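Carbohydrate kinase (Agrobacterium tumefaciens, PDB 2NWH) probably transfers a phosphate group from ATP to a sugar or related substrate, as other kinases of the pfkB (ribokinase) family do. Local coordinates at residues K5-G10 with D136-D141; A164-S169 with I185-E190; A178-I183 with R212-S217. One frame throughout, in Å; residues are numbered along the deposited sequence.

Interactions 1 and 2 each pair two parallel strands of the same large sheet, in the buried core. Strand 137-141 of interaction 1 neighbours strand 163-166 of interaction 2, and C140 N and L138 O probably bond to A164. Interaction 1 is the larger contact and adds an aspartate at each end, D136 partly exposed and D141 buried. Interaction 2 has a shorter ladder and small alanines. Interaction 3 is partly buried, its centre about 19 Å from that of the chain. It joins a loop to a helix end by leucine and isoleucine packing, with a bridging water but no direct hydrogen bond. L180, I183 and L216 pack on A165, L186 and M188 of interaction 2.

Interaction 1 of 3, residues K5-G10 with D136-D141; sequences KILVLG and DFLLCD
K5 N donates to D136 OD2 at 2.8 Å, on the anti side and 25° out of the carboxylate plane. K4 N is a second donor to the same oxygen. D136 CG lies beside its own backbone N (chi1 -62°), which turns the carboxylate back to K5. D136 N donates back to K5 O, which also takes a weak bond from F137 N. At the other end, G10 CA lies above the D141 carboxylate plane, out beyond the oxygens, 3.5 Å from D141 OD1. The oxygens of that carboxylate have backbone donors: G42 N and G11 N at OD2, and N143 N at OD1. The F137 ring is turned from strand 5-9, and F137 CB meets I6 CG1 at 4.1 Å.

Between these ends run two parallel strands of the central sheet of the ribokinase fold. L7 N bonds to F137 O, and L139 N to L7 O. L9 N gives a straighter bond to L139 O, 164° at the hydrogen. D141 N bonds weakly to L9 O.

I6, V8, F137 and L139 share one face of the sheet. V8 CG2 touches L139 CD2 at 4.1 Å, and helix 41-51 packs on I6, V8 and L139. L7, L9, L138 and C140 share the other face. There L138 CD2 reaches L7 CB at 4.0 Å, and helix 126-134 lies against L7, L9 and L138.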
loop_
_atom_site.group_PDB
_atom_site.type_symbol
_atom_site.label_atom_id
_atom_site.label_comp_id
_atom_site.label_asym_id
_atom_site.label_seq_id
_atom_site.Cartn_x
_atom_site.Cartn_y
_atom_site.Cartn_z
ATOM N N LYS A 5 9.180 10.720 -10.286
ATOM C CA LYS A 5 8.913 9.385 -10.826
ATOM C C LYS A 5 9.033 8.322 -9.755
ATOM O O LYS A 5 10.022 8.272 -9.058
ATOM C CB LYS A 5 9.858 9.073 -11.983
ATOM C CG LYS A 5 9.588 9.856 -13.256
ATOM C CD LYS A 5 10.571 9.449 -14.387
ATOM C CE LYS A 5 10.405 7.995 -14.915
ATOM N NZ LYS A 5 9.093 7.638 -15.533
ATOM N N ILE A 6 7.972 7.531 -9.587
ATOM C CA ILE A 6 7.964 6.540 -8.540
ATOM C C ILE A 6 7.763 5.198 -9.202
ATOM O O ILE A 6 6.815 5.034 -10.006
ATOM C CB ILE A 6 6.805 6.800 -7.504
ATOM C CG1 ILE A 6 6.956 8.183 -6.838
ATOM C CG2 ILE A 6 6.684 5.617 -6.524
ATOM C CD1 ILE A 6 5.806 8.513 -5.959
ATOM N N LEU A 7 8.620 4.243 -8.877
ATOM C CA LEU A 7 8.440 2.881 -9.372
ATOM C C LEU A 7 7.970 1.998 -8.236
ATOM O O LEU A 7 8.603 1.976 -7.177
ATOM C CB LEU A 7 9.752 2.341 -9.920
ATOM C CG LEU A 7 9.751 0.872 -10.408
ATOM C CD1 LEU A 7 9.000 0.752 -11.696
ATOM C CD2 LEU A 7 11.171 0.437 -10.618
ATOM N N VAL A 8 6.883 1.265 -8.485
ATOM C CA VAL A 8 6.273 0.360 -7.510
ATOM C C VAL A 8 6.533 -1.075 -7.918
ATOM O O VAL A 8 6.293 -1.454 -9.079
ATOM C CB VAL A 8 4.774 0.602 -7.410
ATOM C CG1 VAL A 8 4.146 -0.338 -6.367
ATOM C CG2 VAL A 8 4.523 2.061 -7.029
ATOM N N LEU A 9 7.038 -1.871 -6.993
ATOM C CA LEU A 9 7.250 -3.304 -7.221
ATOM C C LEU A 9 6.476 -4.070 -6.146
ATOM O O LEU A 9 6.808 -4.018 -4.960
ATOM C CB LEU A 9 8.745 -3.641 -7.193
ATOM C CG LEU A 9 9.554 -2.804 -8.167
ATOM C CD1 LEU A 9 10.281 -1.682 -7.416
ATOM C CD2 LEU A 9 10.606 -3.733 -8.833
ATOM N N GLY A 10 5.429 -4.769 -6.549
ATOM C CA GLY A 10 4.503 -5.294 -5.570
ATOM C C GLY A 10 3.355 -6.026 -6.215
ATOM O O GLY A 10 3.467 -6.488 -7.344
ATOM N N ASP A 136 12.767 7.969 -9.377
ATOM C CA ASP A 136 13.302 8.848 -8.321
ATOM C C ASP A 136 13.066 8.301 -6.898
ATOM O O ASP A 136 13.726 8.709 -5.943
ATOM C CB ASP A 136 12.605 10.224 -8.397
ATOM C CG ASP A 136 12.855 10.926 -9.703
ATOM O OD1 ASP A 136 14.039 10.927 -10.170
ATOM O OD2 ASP A 136 11.887 11.482 -10.271
ATOM N N PHE A 137 12.102 7.397 -6.764
ATOM C CA PHE A 137 11.681 6.853 -5.484
ATOM C C PHE A 137 11.063 5.472 -5.770
ATOM O O PHE A 137 10.296 5.328 -6.733
ATOM C CB PHE A 137 10.580 7.751 -4.888
ATOM C CG PHE A 137 10.597 7.829 -3.401
ATOM C CD1 PHE A 137 10.917 9.037 -2.754
ATOM C CD2 PHE A 137 10.312 6.701 -2.623
ATOM C CE1 PHE A 137 10.950 9.120 -1.336
ATOM C CE2 PHE A 137 10.360 6.750 -1.216
ATOM C CZ PHE A 137 10.667 7.983 -0.561
ATOM N N LEU A 138 11.375 4.491 -4.928
ATOM C CA LEU A 138 10.858 3.114 -5.055
ATOM C C LEU A 138 9.834 2.820 -3.978
ATOM O O LEU A 138 9.942 3.337 -2.830
ATOM C CB LEU A 138 11.983 2.082 -4.921
ATOM C CG LEU A 138 13.194 2.296 -5.850
ATOM C CD1 LEU A 138 14.248 1.250 -5.569
ATOM C CD2 LEU A 138 12.792 2.312 -7.333
ATOM N N LEU A 139 8.863 1.972 -4.334
ATOM C CA LEU A 139 7.911 1.498 -3.357
ATOM C C LEU A 139 7.712 0.016 -3.566
ATOM O O LEU A 139 7.449 -0.423 -4.687
ATOM C CB LEU A 139 6.558 2.235 -3.492
ATOM C CG LEU A 139 5.394 1.650 -2.630
ATOM C CD1 LEU A 139 5.687 1.760 -1.102
ATOM C CD2 LEU A 139 4.053 2.343 -3.014
ATOM N N CYS A 140 7.772 -0.764 -2.495
ATOM C CA CYS A 140 7.475 -2.181 -2.657
ATOM C C CYS A 140 6.419 -2.577 -1.644
ATOM O O CYS A 140 6.065 -1.786 -0.738
ATOM C CB CYS A 140 8.760 -3.019 -2.479
ATOM S SG CYS A 140 9.462 -2.981 -0.769
ATOM N N ASP A 141 5.926 -3.797 -1.776
ATOM C CA ASP A 141 5.121 -4.333 -0.717
ATOM C C ASP A 141 5.593 -5.752 -0.394
ATOM O O ASP A 141 6.380 -6.373 -1.142
ATOM C CB ASP A 141 3.634 -4.233 -0.988
ATOM C CG ASP A 141 3.176 -5.174 -2.101
ATOM O OD1 ASP A 141 3.817 -6.235 -2.299
ATOM O OD2 ASP A 141 2.169 -4.864 -2.760
#

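Interaction 2 of 3, residues A164-S169 with I185-E190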
loop_
_atom_site.group_PDB
_atom_site.type_symbol
_atom_site.label_atom_id
_atom_site.label_comp_id
_atom_site.label_asym_id
_atom_site.label_seq_id
_atom_site.Cartn_x
_atom_site.Cartn_y
_atom_site.Cartn_z
ATOM N N ALA A 164 10.570 2.910 -0.001
ATOM C CA ALA A 164 9.441 2.720 0.918
ATOM C C ALA A 164 8.805 1.324 0.759
ATOM O O ALA A 164 8.951 0.663 -0.264
ATOM C CB ALA A 164 8.364 3.820 0.670
ATOM N N ALA A 165 8.082 0.903 1.777
ATOM C CA ALA A 165 7.524 -0.433 1.845
ATOM C C ALA A 165 6.186 -0.412 2.549
ATOM O O ALA A 165 5.984 0.325 3.522
ATOM C CB ALA A 165 8.483 -1.345 2.592
ATOM N N ILE A 166 5.269 -1.221 2.053
ATOM C CA ILE A 166 3.983 -1.445 2.706
ATOM C C ILE A 166 3.961 -2.881 3.219
ATOM O O ILE A 166 4.219 -3.832 2.459
ATOM C CB ILE A 166 2.831 -1.210 1.697
ATOM C CG1 ILE A 166 2.700 0.273 1.345
ATOM C CG2 ILE A 166 1.458 -1.671 2.223
ATOM C CD1 ILE A 166 1.848 0.417 0.054
ATOM N N ALA A 167 3.593 -3.027 4.493
ATOM C CA ALA A 167 3.712 -4.277 5.232
ATOM C C ALA A 167 2.696 -5.360 4.843
ATOM O O ALA A 167 2.965 -6.544 5.044
ATOM C CB ALA A 167 3.630 -4.002 6.735
ATOM N N ILE A 168 1.526 -4.933 4.354
ATOM C CA ILE A 168 0.421 -5.766 3.865
ATOM C C ILE A 168 -0.360 -6.521 4.947
ATOM O O ILE A 168 -1.569 -6.384 5.020
ATOM C CB ILE A 168 0.818 -6.727 2.678
ATOM C CG1 ILE A 168 1.389 -5.926 1.494
ATOM C CG2 ILE A 168 -0.393 -7.495 2.162
ATOM C CD1 ILE A 168 0.349 -5.024 0.801
ATOM N N SER A 169 0.344 -7.297 5.771
ATOM C CA SER A 169 -0.265 -8.094 6.846
ATOM C C SER A 169 0.809 -8.462 7.878
ATOM O O SER A 169 2.011 -8.405 7.559
ATOM C CB SER A 169 -0.923 -9.352 6.262
ATOM O OG SER A 169 0.045 -10.283 5.792
ATOM N N ILE A 185 11.190 4.327 4.505
ATOM C CA ILE A 185 9.865 4.461 5.167
ATOM C C ILE A 185 9.054 3.166 5.042
ATOM O O ILE A 185 8.754 2.716 3.922
ATOM C CB ILE A 185 8.992 5.591 4.569
ATOM C CG1 ILE A 185 9.773 6.912 4.481
ATOM C CG2 ILE A 185 7.692 5.763 5.432
ATOM C CD1 ILE A 185 9.223 7.949 3.521
ATOM N N LEU A 186 8.700 2.571 6.170
ATOM C CA LEU A 186 7.844 1.386 6.181
ATOM C C LEU A 186 6.475 1.731 6.752
ATOM O O LEU A 186 6.364 2.280 7.871
ATOM C CB LEU A 186 8.457 0.268 7.017
ATOM C CG LEU A 186 8.132 -1.191 6.653
ATOM C CD1 LEU A 186 8.742 -2.071 7.706
ATOM C CD2 LEU A 186 6.661 -1.556 6.511
ATOM N N PHE A 187 5.436 1.413 5.988
ATOM C CA PHE A 187 4.058 1.718 6.413
ATOM C C PHE A 187 3.375 0.505 7.009
ATOM O O PHE A 187 3.294 -0.553 6.379
ATOM C CB PHE A 187 3.223 2.276 5.267
ATOM C CG PHE A 187 3.752 3.569 4.710
ATOM C CD1 PHE A 187 3.526 4.771 5.381
ATOM C CD2 PHE A 187 4.499 3.582 3.549
ATOM C CE1 PHE A 187 4.022 5.961 4.885
ATOM C CE2 PHE A 187 4.984 4.775 3.030
ATOM C CZ PHE A 187 4.764 5.963 3.722
ATOM N N MET A 188 2.863 0.668 8.223
ATOM C CA MET A 188 2.238 -0.442 8.896
ATOM C C MET A 188 1.213 -0.003 9.933
ATOM O O MET A 188 1.159 1.169 10.338
ATOM C CB MET A 188 3.310 -1.322 9.549
ATOM C CG MET A 188 4.146 -0.593 10.599
ATOM S SD MET A 188 5.563 -1.591 11.057
ATOM C CE MET A 188 6.883 -0.424 10.950
ATOM N N ASN A 189 0.406 -0.963 10.363
ATOM C CA ASN A 189 -0.519 -0.772 11.481
ATOM C C ASN A 189 0.083 -1.420 12.747
ATOM O O ASN A 189 1.183 -1.972 12.689
ATOM C CB ASN A 189 -1.861 -1.398 11.102
ATOM C CG ASN A 189 -1.787 -2.937 10.990
ATOM O OD1 ASN A 189 -2.719 -3.570 10.521
ATOM N ND2 ASN A 189 -0.682 -3.528 11.446
ATOM N N GLU A 190 -0.618 -1.366 13.885
ATOM C CA GLU A 190 -0.103 -1.956 15.143
ATOM C C GLU A 190 0.383 -3.417 15.088
ATOM O O GLU A 190 1.463 -3.732 15.611
ATOM C CB GLU A 190 -1.132 -1.808 16.285
ATOM C CG GLU A 190 -0.951 -0.587 17.154
ATOM C CD GLU A 190 0.001 -0.793 18.319
ATOM O OE1 GLU A 190 -0.183 -1.756 19.100
ATOM O OE2 GLU A 190 0.928 0.037 18.467
#
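A nearly straight backbone bond joins A165 and F187, 2.8 Å from F187 N to A165 O and 173° at the hydrogen. Two more complete the parallel ladder: A165 N to I185 O, and A167 N to F187 O at 3.1 Å. The last lies one residue past strand 163-166.

CA-H...O contacts lie between these bonds. A164 CA is 3.1 Å from I185 O, and L186 CA also approaches A165 O.

The apolar contacts of the bridged residues fall on two faces. On one, A164 CB lies 4.2 Å from F187 CE2, and I166 CG1 is 4.4 Å from F187 CD2. One face of the ring also carries CG2 of I185, offset toward the rim. On the other face of the sheet, L186 CG touches A165 CB at 4.1 Å. The CG of L186 is anti to its backbone N (chi1 -151°), and its CD2 lies against A165 O and reaches A167 CB at 3.9 Å. Past the last bridge, at the strand ends, A167 CB meets M188 CB.

The two strands belong to one beta-alpha-beta unit with helix 170-173 between them. S169 is the N-cap of that helix, its OG bonded to K172 N. Strand 137-141 pairs with A164 and I166 along the far edge of strand 163-166. Helix 255-266 packs on A164, I185 and F187, and helix 190-197 on A167, L186 and M188.

Interaction 3 of 3, residues A178-I183 with R212-S217. With CA (calcium ion), chain B.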
loop_
_atom_site.group_PDB
_atom_site.type_symbol
_atom_site.label_atom_id
_atom_site.label_comp_id
_atom_site.label_asym_id
_atom_site.label_seq_id
_atom_site.Cartn_x
_atom_site.Cartn_y
_atom_site.Cartn_z
ATOM N N ALA A 178 15.358 -8.481 6.755
ATOM C CA ALA A 178 16.724 -8.200 6.260
ATOM C C ALA A 178 16.808 -6.868 5.483
ATOM O O ALA A 178 17.845 -6.174 5.490
ATOM C CB ALA A 178 17.278 -9.346 5.437
ATOM N N ALA A 179 15.700 -6.482 4.862
ATOM C CA ALA A 179 15.679 -5.279 4.024
ATOM C C ALA A 179 15.542 -4.003 4.862
ATOM O O ALA A 179 15.729 -2.883 4.373
ATOM C CB ALA A 179 14.527 -5.388 3.021
ATOM N N LEU A 180 15.237 -4.181 6.141
ATOM C CA LEU A 180 14.909 -3.056 7.010
ATOM C C LEU A 180 15.902 -1.920 6.931
ATOM O O LEU A 180 15.510 -0.777 6.778
ATOM C CB LEU A 180 14.727 -3.521 8.429
ATOM C CG LEU A 180 13.366 -4.118 8.754
ATOM C CD1 LEU A 180 13.191 -3.921 10.248
ATOM C CD2 LEU A 180 12.220 -3.442 7.932
ATOM N N GLY A 181 17.186 -2.243 7.032
ATOM C CA GLY A 181 18.247 -1.251 6.945
ATOM C C GLY A 181 18.304 -0.457 5.649
ATOM O O GLY A 181 18.959 0.611 5.616
ATOM N N ASP A 182 17.654 -0.978 4.590
ATOM C CA ASP A 182 17.605 -0.327 3.274
ATOM C C ASP A 182 16.260 0.387 2.973
ATOM O O ASP A 182 16.103 1.002 1.901
ATOM C CB ASP A 182 17.921 -1.337 2.180
ATOM C CG ASP A 182 19.398 -1.756 2.180
ATOM O OD1 ASP A 182 20.249 -0.840 2.245
ATOM O OD2 ASP A 182 19.701 -2.970 2.076
ATOM N N ILE A 183 15.317 0.297 3.911
ATOM C CA ILE A 183 13.976 0.912 3.774
ATOM C C ILE A 183 13.908 2.283 4.488
ATOM O O ILE A 183 14.046 2.383 5.714
ATOM C CB ILE A 183 12.855 -0.043 4.267
ATOM C CG1 ILE A 183 12.698 -1.209 3.292
ATOM C CG2 ILE A 183 11.487 0.704 4.421
ATOM C CD1 ILE A 183 11.915 -2.393 3.817
ATOM N N ARG A 212 14.009 1.622 15.354
ATOM C CA ARG A 212 15.330 2.078 14.886
ATOM C C ARG A 212 16.437 1.078 15.215
ATOM O O ARG A 212 17.352 0.862 14.412
ATOM C CB ARG A 212 15.683 3.440 15.475
ATOM C CG ARG A 212 14.856 4.610 14.964
ATOM C CD ARG A 212 15.051 5.723 15.964
ATOM N NE ARG A 212 14.105 6.835 15.895
ATOM C CZ ARG A 212 14.338 7.959 15.225
ATOM N NH1 ARG A 212 15.465 8.086 14.534
ATOM N NH2 ARG A 212 13.452 8.942 15.229
ATOM N N LYS A 213 16.356 0.475 16.400
ATOM C CA LYS A 213 17.340 -0.531 16.796
ATOM C C LYS A 213 17.114 -1.810 15.965
ATOM O O LYS A 213 18.052 -2.584 15.761
ATOM C CB LYS A 213 17.345 -0.760 18.317
ATOM C CG LYS A 213 16.843 -2.124 18.824
ATOM C CD LYS A 213 15.325 -2.231 18.715
ATOM C CE LYS A 213 14.863 -3.657 18.507
ATOM N NZ LYS A 213 13.438 -3.687 18.080
ATOM N N ALA A 214 15.882 -2.010 15.461
ATOM C CA ALA A 214 15.645 -3.098 14.492
ATOM C C ALA A 214 16.295 -2.743 13.158
ATOM O O ALA A 214 16.371 -3.581 12.254
ATOM C CB ALA A 214 14.161 -3.409 14.319
ATOM N N GLY A 215 16.759 -1.495 13.029
ATOM C CA GLY A 215 17.507 -1.079 11.829
ATOM C C GLY A 215 16.704 -0.303 10.798
ATOM O O GLY A 215 17.227 0.032 9.728
ATOM N N LEU A 216 15.447 -0.015 11.135
ATOM C CA LEU A 216 14.543 0.771 10.272
ATOM C C LEU A 216 14.687 2.242 10.611
ATOM O O LEU A 216 14.363 2.649 11.706
ATOM C CB LEU A 216 13.087 0.339 10.457
ATOM C CG LEU A 216 12.080 1.094 9.569
ATOM C CD1 LEU A 216 12.258 0.708 8.112
ATOM C CD2 LEU A 216 10.644 0.868 10.035
ATOM N N SER A 217 15.191 3.014 9.657
ATOM C CA SER A 217 15.451 4.433 9.842
ATOM C C SER A 217 14.201 5.307 9.825
ATOM O O SER A 217 14.219 6.388 10.400
ATOM C CB SER A 217 16.560 4.940 8.879
ATOM O OG SER A 217 16.255 4.722 7.507
HETATM CA CA CA B . 20.091 -5.559 5.959
HETATM O O HOH W 1 18.633 -5.113 8.155
HETATM O O HOH W 2 19.770 -3.489 5.049
HETATM O O HOH W 3 16.644 2.135 7.009
HETATM O O HOH W 4 20.228 -6.877 3.845
#
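L216 and I183 meet through the CD1 methyl of L216, which lies 3.8 Å from I183 CG2. The same methyl is 3.4 Å from I183 O. L216 comes just after the Schellman motif at G215, the first residue beyond helix 207-213 to leave helical backbone angles. G215 faces the loop before strand 185-189. L180 adds a second apolar contact. Its CD2 approaches L216 CD1 obliquely at 4.2 Å, and its CD1 lies near A214 CB and A214 O. With chi1 of L216 at -179° the side chain extends opposite its backbone N, and CD1 comes against both L180 and I183.

The backbones also touch. G181 CA points its hydrogen at G215 O, with an angle of 152° at the hydrogen and 3.2 Å between carbon and oxygen. A water lies 2.9 Å from I183 O and 2.7 Å from S217 OG and bridges the segments.

Behind these groups, G215 N bonds back to R212 O, and G215 takes a positive phi of 100°, which suits glycine. On the other side, I183 N bonds to L180 O and D182 N to A179 O, holding the loop in tight turns. L186 in strand 185-189 packs against both L180 and L216. D182 forms a salt bridge with R157 of helix 146-158. At the outer end a calcium ion is bound by three waters and by A178 O at 2.4 Å.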